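Local coordinates for alkane monooxygenase (Geobacillus thermodenitrificans, PDB 3B9O), which belongs to the luciferase-like monooxygenase family, folds as a TIM barrel and binds flavin mononucleotide, at residues K3-N8 with R400-V405; H111-A116 with P211-P216; D162-V167 with K204-P209. All coordinates share one frame; numbering follows the deposited sequence.

Contact 1 (K3-N8 with R400-V405); sequences KKIHIN and RGLYRV
At the start of barrel strand 6-12, K4, I5 and I7 meet the loop that leaves helix 384-399, so the first strand of the TIM barrel is joined to the chain's late C-terminal part. The helix ends in a Schellman motif at G401, and the chain then passes alongside K4. One backbone bond pins the two: I5 N donates to L402 O at 2.9 Å, almost straight at 167°. The side chains of I5 and L402 run alongside each other, with I5 CD1 4.2 Å from L402 CB. K4 runs along the loop backbone, with CE 3.7 Å from G401 O. A water links K4 NZ (2.9 Å) to Y403 O (2.6 Å). Y403 has CG anti to its own N (chi1 -175°), which carries its ring to I5 O and the end of I7. I5 O lies at the ring edge. Y403 OH bonds to G49 O. H6 ND1 and R404 NH2 are 3.8 Å apart, and both residues reach D52, H6 by a hydrogen bond and R404 by a salt bridge. The tightest apolar touch is I7 CD1 on Y403 CE1, at 3.4 Å.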
loop_
_atom_site.group_PDB
_atom_site.type_symbol
_atom_site.label_atom_id
_atom_site.label_comp_id
_atom_site.label_asym_id
_atom_site.label_seq_id
_atom_site.Cartn_x
_atom_site.Cartn_y
_atom_site.Cartn_z
ATOM N N LYS A 3 6.813 0.130 20.663
ATOM C CA LYS A 3 6.655 -1.311 21.077
ATOM C C LYS A 3 5.424 -1.933 20.426
ATOM O O LYS A 3 5.244 -3.169 20.437
ATOM C CB LYS A 3 6.530 -1.432 22.610
ATOM C CG LYS A 3 5.464 -0.486 23.209
ATOM C CD LYS A 3 5.258 -0.685 24.693
ATOM C CE LYS A 3 6.322 0.080 25.486
ATOM N NZ LYS A 3 5.843 0.406 26.872
ATOM N N LYS A 4 4.566 -1.079 19.869
ATOM C CA LYS A 4 3.295 -1.537 19.370
ATOM C C LYS A 4 3.335 -1.717 17.836
ATOM O O LYS A 4 3.842 -0.857 17.092
ATOM C CB LYS A 4 2.143 -0.662 19.891
ATOM C CG LYS A 4 2.260 -0.417 21.438
ATOM C CD LYS A 4 0.966 -0.457 22.198
ATOM C CE LYS A 4 1.250 -0.424 23.728
ATOM N NZ LYS A 4 -0.010 -0.659 24.570
ATOM N N ILE A 5 2.820 -2.859 17.413
ATOM C CA ILE A 5 2.829 -3.304 16.009
ATOM C C ILE A 5 1.765 -2.538 15.223
ATOM O O ILE A 5 0.589 -2.538 15.616
ATOM C CB ILE A 5 2.574 -4.818 15.913
ATOM C CG1 ILE A 5 3.636 -5.596 16.749
ATOM C CG2 ILE A 5 2.516 -5.299 14.437
ATOM C CD1 ILE A 5 3.348 -7.103 16.867
ATOM N N HIS A 6 2.194 -1.860 14.158
ATOM C CA HIS A 6 1.249 -1.207 13.241
ATOM C C HIS A 6 0.551 -2.257 12.343
ATOM O O HIS A 6 1.191 -3.133 11.773
ATOM C CB HIS A 6 1.942 -0.105 12.413
ATOM C CG HIS A 6 2.552 0.992 13.236
ATOM N ND1 HIS A 6 1.833 2.089 13.678
ATOM C CD2 HIS A 6 3.827 1.192 13.646
ATOM C CE1 HIS A 6 2.633 2.886 14.368
ATOM N NE2 HIS A 6 3.845 2.363 14.366
ATOM N N ILE A 7 -0.772 -2.195 12.226
ATOM C CA ILE A 7 -1.458 -3.137 11.367
ATOM C C ILE A 7 -2.349 -2.417 10.364
ATOM O O ILE A 7 -3.216 -1.616 10.753
ATOM C CB ILE A 7 -2.243 -4.196 12.178
ATOM C CG1 ILE A 7 -1.255 -5.103 12.961
ATOM C CG2 ILE A 7 -3.084 -5.084 11.258
ATOM C CD1 ILE A 7 -1.867 -5.881 14.051
ATOM N N ASN A 8 -2.122 -2.714 9.086
ATOM C CA ASN A 8 -2.970 -2.254 7.989
ATOM C C ASN A 8 -3.795 -3.399 7.389
ATOM O O ASN A 8 -3.315 -4.536 7.306
ATOM C CB ASN A 8 -2.129 -1.684 6.856
ATOM C CG ASN A 8 -1.288 -0.511 7.274
ATOM O OD1 ASN A 8 -1.600 0.194 8.238
ATOM N ND2 ASN A 8 -0.209 -0.281 6.529
ATOM N N ARG A 400 -0.754 -8.348 25.620
ATOM C CA ARG A 400 0.698 -8.456 25.639
ATOM C C ARG A 400 1.474 -7.160 25.449
ATOM O O ARG A 400 2.719 -7.181 25.418
ATOM C CB ARG A 400 1.133 -9.377 24.521
ATOM C CG ARG A 400 0.791 -10.786 24.695
ATOM C CD ARG A 400 1.642 -11.426 23.635
ATOM N NE ARG A 400 1.108 -12.688 23.262
ATOM C CZ ARG A 400 1.700 -13.532 22.442
ATOM N NH1 ARG A 400 2.897 -13.282 21.908
ATOM N NH2 ARG A 400 1.070 -14.634 22.180
ATOM N N GLY A 401 0.767 -6.044 25.293
ATOM C CA GLY A 401 1.411 -4.762 25.014
ATOM C C GLY A 401 1.918 -4.602 23.585
ATOM O O GLY A 401 2.759 -3.738 23.330
ATOM N N LEU A 402 1.401 -5.409 22.656
ATOM C CA LEU A 402 1.951 -5.458 21.281
ATOM C C LEU A 402 1.102 -4.700 20.239
ATOM O O LEU A 402 1.378 -4.733 19.029
ATOM C CB LEU A 402 2.074 -6.915 20.841
ATOM C CG LEU A 402 3.180 -7.737 21.534
ATOM C CD1 LEU A 402 2.887 -9.198 21.238
ATOM C CD2 LEU A 402 4.571 -7.340 21.059
ATOM N N TYR A 403 0.024 -4.065 20.700
ATOM C CA TYR A 403 -0.944 -3.480 19.779
ATOM C C TYR A 403 -1.817 -2.531 20.552
ATOM O O TYR A 403 -2.194 -2.829 21.662
ATOM C CB TYR A 403 -1.831 -4.560 19.181
ATOM C CG TYR A 403 -2.834 -4.143 18.111
ATOM C CD1 TYR A 403 -2.405 -3.745 16.826
ATOM C CD2 TYR A 403 -4.224 -4.230 18.345
ATOM C CE1 TYR A 403 -3.336 -3.390 15.821
ATOM C CE2 TYR A 403 -5.157 -3.896 17.350
ATOM C CZ TYR A 403 -4.706 -3.513 16.074
ATOM O OH TYR A 403 -5.613 -3.196 15.068
ATOM N N ARG A 404 -2.172 -1.422 19.913
ATOM C CA ARG A 404 -2.840 -0.315 20.609
ATOM C C ARG A 404 -4.170 -0.762 21.175
ATOM O O ARG A 404 -4.920 -1.481 20.522
ATOM C CB ARG A 404 -3.024 0.886 19.658
ATOM C CG ARG A 404 -4.103 0.708 18.540
ATOM C CD ARG A 404 -4.365 2.076 17.784
ATOM N NE ARG A 404 -3.068 2.467 17.241
ATOM C CZ ARG A 404 -2.534 1.943 16.137
ATOM N NH1 ARG A 404 -3.229 1.058 15.412
ATOM N NH2 ARG A 404 -1.303 2.299 15.773
ATOM N N VAL A 405 -4.471 -0.331 22.385
ATOM C CA VAL A 405 -5.810 -0.575 22.884
ATOM C C VAL A 405 -6.780 0.503 22.433
ATOM O O VAL A 405 -7.991 0.258 22.355
ATOM C CB VAL A 405 -5.893 -0.916 24.405
ATOM C CG1 VAL A 405 -4.607 -1.605 24.897
ATOM C CG2 VAL A 405 -6.222 0.230 25.200
HETATM O O HOH W 1 -1.082 -3.313 24.009
#

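Contact 2 (H111-A116 with P211-P216)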
loop_
_atom_site.group_PDB
_atom_site.type_symbol
_atom_site.label_atom_id
_atom_site.label_comp_id
_atom_site.label_asym_id
_atom_site.label_seq_id
_atom_site.Cartn_x
_atom_site.Cartn_y
_atom_site.Cartn_z
ATOM N N HIS A 111 -0.648 13.126 -14.852
ATOM C CA HIS A 111 0.201 14.276 -14.524
ATOM C C HIS A 111 0.193 14.583 -13.036
ATOM O O HIS A 111 -0.872 14.537 -12.393
ATOM C CB HIS A 111 -0.218 15.515 -15.350
ATOM C CG HIS A 111 0.750 16.659 -15.251
ATOM N ND1 HIS A 111 1.726 16.892 -16.201
ATOM C CD2 HIS A 111 0.929 17.595 -14.291
ATOM C CE1 HIS A 111 2.447 17.944 -15.844
ATOM N NE2 HIS A 111 1.989 18.385 -14.682
ATOM N N PRO A 112 1.366 14.909 -12.467
ATOM C CA PRO A 112 1.429 15.263 -11.042
ATOM C C PRO A 112 0.581 16.449 -10.570
ATOM O O PRO A 112 0.264 16.498 -9.394
ATOM C CB PRO A 112 2.939 15.548 -10.807
ATOM C CG PRO A 112 3.461 15.836 -12.200
ATOM C CD PRO A 112 2.717 14.909 -13.078
ATOM N N TYR A 113 0.242 17.394 -11.447
ATOM C CA TYR A 113 -0.464 18.606 -10.989
ATOM C C TYR A 113 -1.874 18.229 -10.552
ATOM O O TYR A 113 -2.350 18.754 -9.544
ATOM C CB TYR A 113 -0.523 19.674 -12.075
ATOM C CG TYR A 113 -0.916 21.060 -11.610
ATOM C CD1 TYR A 113 -0.022 21.863 -10.892
ATOM C CD2 TYR A 113 -2.152 21.584 -11.942
ATOM C CE1 TYR A 113 -0.371 23.145 -10.511
ATOM C CE2 TYR A 113 -2.509 22.895 -11.588
ATOM C CZ TYR A 113 -1.614 23.660 -10.890
ATOM O OH TYR A 113 -1.955 24.923 -10.500
ATOM N N GLY A 114 -2.485 17.294 -11.288
ATOM C CA GLY A 114 -3.834 16.799 -10.980
ATOM C C GLY A 114 -3.818 15.900 -9.746
ATOM O O GLY A 114 -4.698 16.012 -8.878
ATOM N N HIS A 115 -2.800 15.037 -9.655
ATOM C CA HIS A 115 -2.578 14.235 -8.475
ATOM C C HIS A 115 -2.346 15.062 -7.205
ATOM O O HIS A 115 -2.831 14.715 -6.112
ATOM C CB HIS A 115 -1.413 13.258 -8.652
ATOM C CG HIS A 115 -1.328 12.254 -7.544
ATOM N ND1 HIS A 115 -0.230 12.137 -6.724
ATOM C CD2 HIS A 115 -2.247 11.373 -7.077
ATOM C CE1 HIS A 115 -0.451 11.188 -5.834
ATOM N NE2 HIS A 115 -1.670 10.712 -6.027
ATOM N N ALA A 116 -1.588 16.147 -7.325
ATOM C CA ALA A 116 -1.282 16.926 -6.152
ATOM C C ALA A 116 -2.551 17.516 -5.544
ATOM O O ALA A 116 -2.722 17.481 -4.322
ATOM C CB ALA A 116 -0.243 18.036 -6.472
ATOM N N PRO A 211 1.477 28.143 -9.180
ATOM C CA PRO A 211 1.464 27.645 -7.801
ATOM C C PRO A 211 0.526 26.423 -7.688
ATOM O O PRO A 211 -0.176 26.055 -8.661
ATOM C CB PRO A 211 0.896 28.823 -7.014
ATOM C CG PRO A 211 0.026 29.531 -8.013
ATOM C CD PRO A 211 0.694 29.382 -9.330
ATOM N N HIS A 212 0.522 25.807 -6.516
ATOM C CA HIS A 212 -0.432 24.746 -6.229
ATOM C C HIS A 212 -1.840 25.377 -6.134
ATOM O O HIS A 212 -2.006 26.570 -5.819
ATOM C CB HIS A 212 -0.017 24.090 -4.909
ATOM C CG HIS A 212 -0.784 22.855 -4.556
ATOM N ND1 HIS A 212 -1.215 21.947 -5.504
ATOM C CD2 HIS A 212 -1.129 22.343 -3.348
ATOM C CE1 HIS A 212 -1.808 20.927 -4.894
ATOM N NE2 HIS A 212 -1.775 21.146 -3.590
ATOM N N LEU A 213 -2.850 24.576 -6.439
ATOM C CA LEU A 213 -4.242 25.040 -6.401
ATOM C C LEU A 213 -4.844 25.018 -4.981
ATOM O O LEU A 213 -5.848 25.655 -4.739
ATOM C CB LEU A 213 -5.089 24.167 -7.354
ATOM C CG LEU A 213 -4.854 24.387 -8.884
ATOM C CD1 LEU A 213 -5.558 23.331 -9.755
ATOM C CD2 LEU A 213 -5.197 25.833 -9.374
ATOM N N CYS A 214 -4.218 24.283 -4.058
ATOM C CA CYS A 214 -4.783 24.034 -2.732
ATOM C C CYS A 214 -4.015 24.722 -1.596
ATOM O O CYS A 214 -2.788 24.932 -1.648
ATOM C CB CYS A 214 -4.849 22.506 -2.456
ATOM S SG CYS A 214 -5.407 21.529 -3.835
ATOM N N GLU A 215 -4.745 25.067 -0.553
ATOM C CA GLU A 215 -4.148 25.677 0.624
ATOM C C GLU A 215 -3.519 24.579 1.471
ATOM O O GLU A 215 -3.896 23.402 1.296
ATOM C CB GLU A 215 -5.174 26.461 1.416
ATOM C CG GLU A 215 -6.214 25.584 2.213
ATOM C CD GLU A 215 -7.225 26.477 2.916
ATOM O OE1 GLU A 215 -6.904 26.876 4.060
ATOM O OE2 GLU A 215 -8.312 26.789 2.327
ATOM N N PRO A 216 -2.548 24.947 2.357
ATOM C CA PRO A 216 -1.931 23.942 3.264
ATOM C C PRO A 216 -2.959 23.083 4.050
ATOM O O PRO A 216 -3.926 23.606 4.646
ATOM C CB PRO A 216 -1.038 24.776 4.199
ATOM C CG PRO A 216 -0.681 26.000 3.384
ATOM C CD PRO A 216 -1.929 26.285 2.508
HETATM O O HOH W 2 -2.590 21.605 -7.979
#
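Y113 and P211 are tied by one hydrogen bond: Y113 OH donates to P211 O at 2.8 Å. The hydroxyl comes in nearly along the C=O axis, with a C=O...donor angle of 170°, and the carbonyl oxygen lies in the plane of the phenol ring. Y113 holds its CG opposite its backbone N (chi1 -166°), and this sends the ring out from the helix to the loop. L213 crosses the phenol at about a right angle. Its CG is 3.4 Å from Y113 OH and its CD1 is 3.6 Å from Y113 CE2. The second patch is H212 against A116. The ring edge of H212 meets the helix here, with CE1 3.6 Å from A116 CB. A water sits over the centre of the Y113 ring, 3.6 Å above its plane. It bonds to H212 ND1 at 2.9 Å and donates to Y113 O over a longer 3.3 Å. The imidazole of H212 is therefore held at both nitrogens, because NE2 bonds to S120 OG one turn further along the helix.

The next shell fixes the loop itself. H212 N bonds to S175 OG, and H212 O accepts from W176 NE1. W172 NE1 bonds to A116 O, and the W172 ring meets that of H212. The arrangement lays the loop before strand 223-227, late in the long connection from strand 130-135, against the first turn of outer TIM-barrel helix 112-125.

Contact 3 (D162-V167 with K204-P209)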
loop_
_atom_site.group_PDB
_atom_site.type_symbol
_atom_site.label_atom_id
_atom_site.label_comp_id
_atom_site.label_asym_id
_atom_site.label_seq_id
_atom_site.Cartn_x
_atom_site.Cartn_y
_atom_site.Cartn_z
ATOM N N ASP A 162 11.022 9.818 -9.297
ATOM C CA ASP A 162 11.791 10.799 -8.565
ATOM C C ASP A 162 11.298 12.222 -8.848
ATOM O O ASP A 162 11.014 12.983 -7.920
ATOM C CB ASP A 162 13.287 10.710 -8.919
ATOM C CG ASP A 162 14.019 9.651 -8.129
ATOM O OD1 ASP A 162 14.891 8.976 -8.720
ATOM O OD2 ASP A 162 13.767 9.493 -6.909
ATOM N N GLU A 163 11.164 12.555 -10.135
ATOM C CA GLU A 163 10.821 13.925 -10.526
ATOM C C GLU A 163 9.326 14.189 -10.232
ATOM O O GLU A 163 8.960 15.299 -9.890
ATOM C CB GLU A 163 11.083 14.157 -12.018
ATOM C CG GLU A 163 11.153 15.636 -12.362
ATOM C CD GLU A 163 11.238 15.911 -13.838
ATOM O OE1 GLU A 163 11.871 15.143 -14.597
ATOM O OE2 GLU A 163 10.651 16.897 -14.245
ATOM N N TYR A 164 8.496 13.148 -10.375
ATOM C CA TYR A 164 7.074 13.221 -10.057
ATOM C C TYR A 164 6.913 13.659 -8.574
ATOM O O TYR A 164 6.153 14.585 -8.255
ATOM C CB TYR A 164 6.442 11.832 -10.304
ATOM C CG TYR A 164 4.934 11.848 -10.427
ATOM C CD1 TYR A 164 4.319 11.581 -11.659
ATOM C CD2 TYR A 164 4.120 12.156 -9.315
ATOM C CE1 TYR A 164 2.944 11.592 -11.820
ATOM C CE2 TYR A 164 2.698 12.188 -9.463
ATOM C CZ TYR A 164 2.135 11.902 -10.717
ATOM O OH TYR A 164 0.764 11.950 -10.860
ATOM N N LEU A 165 7.604 12.956 -7.689
ATOM C CA LEU A 165 7.648 13.319 -6.260
ATOM C C LEU A 165 8.250 14.715 -6.026
ATOM O O LEU A 165 7.754 15.462 -5.196
ATOM C CB LEU A 165 8.356 12.239 -5.445
ATOM C CG LEU A 165 7.487 11.040 -5.000
ATOM C CD1 LEU A 165 8.386 10.138 -4.221
ATOM C CD2 LEU A 165 6.326 11.479 -4.106
ATOM N N GLU A 166 9.305 15.072 -6.773
ATOM C CA GLU A 166 9.927 16.413 -6.684
ATOM C C GLU A 166 8.822 17.461 -6.855
ATOM O O GLU A 166 8.703 18.396 -6.049
ATOM C CB GLU A 166 11.016 16.600 -7.786
ATOM C CG GLU A 166 11.995 17.785 -7.539
ATOM C CD GLU A 166 13.006 18.166 -8.716
ATOM O OE1 GLU A 166 13.596 19.289 -8.580
ATOM O OE2 GLU A 166 13.211 17.406 -9.741
ATOM N N VAL A 167 8.027 17.277 -7.913
ATOM C CA VAL A 167 6.908 18.188 -8.282
ATOM C C VAL A 167 5.854 18.254 -7.186
ATOM O O VAL A 167 5.469 19.351 -6.762
ATOM C CB VAL A 167 6.222 17.771 -9.639
ATOM C CG1 VAL A 167 4.993 18.607 -9.917
ATOM C CG2 VAL A 167 7.237 17.864 -10.830
ATOM N N LYS A 204 13.526 17.012 -16.583
ATOM C CA LYS A 204 13.490 16.176 -17.763
ATOM C C LYS A 204 12.079 15.771 -18.208
ATOM O O LYS A 204 11.781 15.752 -19.418
ATOM C CB LYS A 204 14.335 14.934 -17.522
ATOM C CG LYS A 204 14.200 13.822 -18.543
ATOM C CD LYS A 204 15.256 12.766 -18.285
ATOM C CE LYS A 204 15.414 11.860 -19.481
ATOM N NZ LYS A 204 16.290 10.753 -19.064
ATOM N N TYR A 205 11.229 15.417 -17.237
ATOM C CA TYR A 205 9.886 14.928 -17.556
ATOM C C TYR A 205 8.800 15.982 -17.418
ATOM O O TYR A 205 7.819 15.925 -18.137
ATOM C CB TYR A 205 9.523 13.692 -16.727
ATOM C CG TYR A 205 10.479 12.539 -16.940
ATOM C CD1 TYR A 205 10.391 11.737 -18.080
ATOM C CD2 TYR A 205 11.471 12.258 -16.012
ATOM C CE1 TYR A 205 11.270 10.694 -18.279
ATOM C CE2 TYR A 205 12.360 11.228 -16.217
ATOM C CZ TYR A 205 12.237 10.451 -17.339
ATOM O OH TYR A 205 13.107 9.422 -17.526
ATOM N N PHE A 206 8.981 16.938 -16.528
ATOM C CA PHE A 206 7.935 17.911 -16.200
ATOM C C PHE A 206 8.378 19.354 -16.236
ATOM O O PHE A 206 9.512 19.697 -15.877
ATOM C CB PHE A 206 7.370 17.585 -14.797
ATOM C CG PHE A 206 6.801 16.207 -14.703
ATOM C CD1 PHE A 206 7.386 15.252 -13.884
ATOM C CD2 PHE A 206 5.665 15.872 -15.454
ATOM C CE1 PHE A 206 6.853 13.969 -13.802
ATOM C CE2 PHE A 206 5.119 14.612 -15.393
ATOM C CZ PHE A 206 5.715 13.642 -14.570
ATOM N N GLU A 207 7.438 20.203 -16.596
ATOM C CA GLU A 207 7.581 21.637 -16.514
ATOM C C GLU A 207 6.303 22.164 -15.847
ATOM O O GLU A 207 5.217 22.118 -16.443
ATOM C CB GLU A 207 7.740 22.228 -17.928
ATOM C CG GLU A 207 8.117 23.717 -17.934
ATOM C CD GLU A 207 9.592 23.911 -17.629
ATOM O OE1 GLU A 207 10.426 23.061 -18.036
ATOM O OE2 GLU A 207 9.931 24.921 -16.980
ATOM N N VAL A 208 6.439 22.638 -14.614
ATOM C CA VAL A 208 5.293 23.028 -13.773
ATOM C C VAL A 208 5.611 24.327 -13.052
ATOM O O VAL A 208 6.236 24.321 -12.003
ATOM C CB VAL A 208 4.898 21.927 -12.736
ATOM C CG1 VAL A 208 3.700 22.388 -11.867
ATOM C CG2 VAL A 208 4.587 20.628 -13.440
ATOM N N PRO A 209 5.197 25.455 -13.639
ATOM C CA PRO A 209 5.391 26.769 -12.989
ATOM C C PRO A 209 4.694 26.921 -11.634
ATOM O O PRO A 209 5.190 27.640 -10.776
ATOM C CB PRO A 209 4.874 27.787 -14.017
ATOM C CG PRO A 209 4.188 26.995 -15.104
ATOM C CD PRO A 209 4.594 25.540 -14.980
#
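E163 reaches from helix 154-174 to the turn of the small antiparallel hairpin 201-202/207-208, where Y205 and F206 offer their backbone amides. Both elements lie in the excursion between TIM-barrel strands 130-135 and 223-227. E163 has CG anti to the backbone N (chi1 -162°); this torsion and the extended chain carry the carboxylate across to the hairpin turn. Its two oxygens take two consecutive N-H groups. OE1 accepts from Y205 N at 2.7 Å on its syn side, close to the carboxylate plane. OE2 accepts from F206 N at 2.8 Å from above that plane, and this bond is more bent, at 141°. H201 NE2, on the other hairpin strand, is a second partner of OE2. The buried carboxylate thus has both oxygens bonded, and three N-H groups, from Y205, F206 and H201, would tend to stabilise a negative charge on it.

The aromatic rings frame this group. The Y205 ring turns its edge to E163, with CD2 3.2 Å from OE1. The F206 ring stands steeply to the carboxylate, its plane 77° away, and its CE1 rests 3.8 Å from Y164 CA. The planes of F206 and Y164 are nearly perpendicular, and CZ of F206 touches CD1 of Y164 at 3.8 Å. Y164 OH is bonded to E110 O. F206 is also met, edge-to-face, by H111. V167 crosses F206 at about a right angle: its CG2 is 4.0 Å from F206 CB. Its other branch meets the hairpin strand, with V167 CG1 4.1 Å from V208 CG2.

How the contacts relate
Contacts 2 and 3 are neighbours, with centres 12 Å apart. They touch where P112 packs on F206 and Y164, and H115 on Y164. Contact 2 joins the 211-216 loop to helix 112-125. Contact 3 joins two parts of one connection, helix 154-174 and the 201-202/207-208 hairpin. Contact 1 lies far off, about 17 Å away from each at the nearest atoms, where the first barrel strand meets the C-terminal part. All three are partly buried and peripheral. Their polar chemistry differs. Contact 1 has a backbone-to-backbone bond, contact 2 a phenol donating to a backbone carbonyl, and contact 3 a carboxylate accepting backbone amides. Contacts 1 and 2 also use a bridging water.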